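Local coordinates for BRIC1 (Synthetic construct, PDB 6FF6), which is a computationally designed helical repeat protein with a novel corrugated architecture and no known natural function, at residues Met86-Phe89 / Ala90-Gly93. Residues are numbered along the deposited sequence; the frame is centred on the assembly and turned at random.
Sequences MLDF and ARRG
D88 meets R91 and R92, three and four residues further along the last turn of helix 74-92, through a single carboxylate oxygen. R91 grips D88 OD1 side-on with two nitrogens, NE at 3.0 Å and NH1 at 3.3 Å, and its guanidinium plane is turned 31° from the carboxylate. The NE of R92 adds a third bond to D88 OD1 at 3.1 Å; OD1 lies in the R92 guanidinium plane and the N-H points almost straight at it (166°). The two NE groups reach D88 OD1 from opposite faces of the carboxylate, each well out of its plane, while R91 NH1 lies nearer the plane, on the syn side. The two arginine chains, extended from CG to NE, run alongside D88; R91 starts with CG between its backbone N and carbonyl carbon (chi1 76°), a setting that lays its chain where NE and NH1 can both reach OD1. The far end of R91 has further partners: NH2 bonds N55 and the guanidinium makes a cation-pi contact with F58, both on helix 51-71.

Backbone evidence defines the helix end. R91 N reaches L87 O at 2.8 Å and A90 N reaches M86 O at 2.9 Å, while R92 N to D88 O is longer, 3.1 Å. G93 N still bonds F89 O at 2.8 Å, but G93 leaves helical geometry with positive phi.

On the buried side, A90 and L87 pack on F105 of helix 99-121, and F89 touches A156 of the second subunit.

With three N-H donors converging on OD1, the two positive charges should favour the ionised form of D88; through R91, the network also ties this helix end to helix 51-71.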
ATOM      1  N   MET A  86     -13.295 -23.555  -2.161  1.00 87.99           N
ATOM      2  CA  MET A  86     -14.690 -23.985  -2.065  1.00 88.09           C
ATOM      3  C   MET A  86     -15.185 -24.528  -3.418  1.00 93.61           C
ATOM      4  O   MET A  86     -15.801 -25.587  -3.462  1.00 93.67           O
ATOM      5  CB  MET A  86     -15.565 -22.807  -1.636  1.00 88.70           C
ATOM      6  CG  MET A  86     -15.152 -22.154  -0.350  1.00 93.70           C
ATOM      7  SD  MET A  86     -16.153 -22.632   1.040  1.00102.29           S
ATOM      8  CE  MET A  86     -17.661 -21.676   0.691  1.00 97.92           C
ATOM      9  N   LEU A  87     -14.878 -23.797  -4.515  1.00 91.58           N
ATOM     10  CA  LEU A  87     -15.224 -24.128  -5.890  1.00 92.92           C
ATOM     11  C   LEU A  87     -14.544 -25.376  -6.325  1.00107.26           C
ATOM     12  O   LEU A  87     -15.133 -26.114  -7.101  1.00109.43           O
ATOM     13  CB  LEU A  87     -14.809 -23.033  -6.863  1.00 90.85           C
ATOM     14  CG  LEU A  87     -15.607 -21.769  -6.836  1.00 93.41           C
ATOM     15  CD1 LEU A  87     -14.854 -20.642  -7.552  1.00 93.49           C
ATOM     16  CD2 LEU A  87     -17.001 -22.001  -7.361  1.00 92.24           C
ATOM     17  N   ASP A  88     -13.283 -25.600  -5.894  1.00108.90           N
ATOM     18  CA  ASP A  88     -12.541 -26.797  -6.265  1.00113.25           C
ATOM     19  C   ASP A  88     -13.234 -28.012  -5.666  1.00121.16           C
ATOM     20  O   ASP A  88     -13.340 -29.024  -6.350  1.00123.88           O
ATOM     21  CB  ASP A  88     -11.072 -26.710  -5.834  1.00116.77           C
ATOM     22  CG  ASP A  88     -10.044 -26.699  -6.968  1.00127.66           C
ATOM     23  OD1 ASP A  88     -10.318 -27.313  -8.036  1.00129.87           O
ATOM     24  OD2 ASP A  88      -8.956 -26.096  -6.780  1.00131.69           O
ATOM     25  N   PHE A  89     -13.779 -27.888  -4.429  1.00117.47           N
ATOM     26  CA  PHE A  89     -14.550 -28.977  -3.822  1.00120.37           C
ATOM     27  C   PHE A  89     -15.881 -29.134  -4.587  1.00125.37           C
ATOM     28  O   PHE A  89     -16.321 -30.248  -4.851  1.00127.75           O
ATOM     29  CB  PHE A  89     -14.875 -28.715  -2.336  1.00122.43           C
ATOM     30  CG  PHE A  89     -13.792 -28.279  -1.379  1.00125.28           C
ATOM     31  CD1 PHE A  89     -12.538 -28.891  -1.386  1.00131.85           C
ATOM     32  CD2 PHE A  89     -14.042 -27.293  -0.423  1.00126.15           C
ATOM     33  CE1 PHE A  89     -11.533 -28.467  -0.503  1.00133.78           C
ATOM     34  CE2 PHE A  89     -13.037 -26.872   0.465  1.00129.66           C
ATOM     35  CZ  PHE A  89     -11.794 -27.469   0.424  1.00130.82           C
ATOM     36  N   ALA A  90     -16.525 -28.014  -4.930  1.00119.90           N
ATOM     37  CA  ALA A  90     -17.806 -28.050  -5.611  1.00119.85           C
ATOM     38  C   ALA A  90     -17.710 -28.703  -6.981  1.00127.98           C
ATOM     39  O   ALA A  90     -18.469 -29.642  -7.249  1.00131.05           O
ATOM     40  CB  ALA A  90     -18.389 -26.656  -5.720  1.00116.96           C
ATOM     41  N   ARG A  91     -16.755 -28.254  -7.823  1.00123.89           N
ATOM     42  CA  ARG A  91     -16.583 -28.760  -9.182  1.00125.79           C
ATOM     43  C   ARG A  91     -16.060 -30.183  -9.208  1.00135.31           C
ATOM     44  O   ARG A  91     -16.373 -30.920 -10.143  1.00138.61           O
ATOM     45  CB  ARG A  91     -15.737 -27.811 -10.056  1.00121.76           C
ATOM     46  CG  ARG A  91     -14.236 -27.833  -9.793  1.00124.14           C
ATOM     47  CD  ARG A  91     -13.528 -26.757 -10.578  1.00113.22           C
ATOM     48  NE  ARG A  91     -12.074 -26.866 -10.454  1.00110.94           N
ATOM     49  CZ  ARG A  91     -11.255 -27.137 -11.465  1.00130.16           C
ATOM     50  NH1 ARG A  91      -9.947 -27.205 -11.268  1.00121.99           N
ATOM     51  NH2 ARG A  91     -11.741 -27.358 -12.680  1.00121.59           N
ATOM     52  N   ARG A  92     -15.292 -30.580  -8.190  1.00132.90           N
ATOM     53  CA  ARG A  92     -14.778 -31.943  -8.151  1.00137.53           C
ATOM     54  C   ARG A  92     -15.784 -32.891  -7.507  1.00144.86           C
ATOM     55  O   ARG A  92     -15.785 -34.082  -7.827  1.00149.85           O
ATOM     56  CB  ARG A  92     -13.380 -32.010  -7.520  1.00137.54           C
ATOM     57  CG  ARG A  92     -12.323 -31.361  -8.413  1.00136.06           C
ATOM     58  CD  ARG A  92     -11.030 -31.103  -7.697  1.00132.42           C
ATOM     59  NE  ARG A  92     -10.080 -30.403  -8.563  1.00131.82           N
ATOM     60  CZ  ARG A  92      -9.202 -31.004  -9.361  1.00144.84           C
ATOM     61  NH1 ARG A  92      -9.154 -32.333  -9.433  1.00134.65           N
ATOM     62  NH2 ARG A  92      -8.365 -30.283 -10.096  1.00125.29           N
ATOM     63  N   GLY A  93     -16.673 -32.349  -6.674  1.00138.72           N
ATOM     64  CA  GLY A  93     -17.724 -33.129  -6.031  1.00141.41           C
ATOM     65  C   GLY A  93     -17.475 -33.473  -4.580  1.00146.23           C
ATOM     66  O   GLY A  93     -18.212 -34.279  -4.002  1.00149.50           O
TER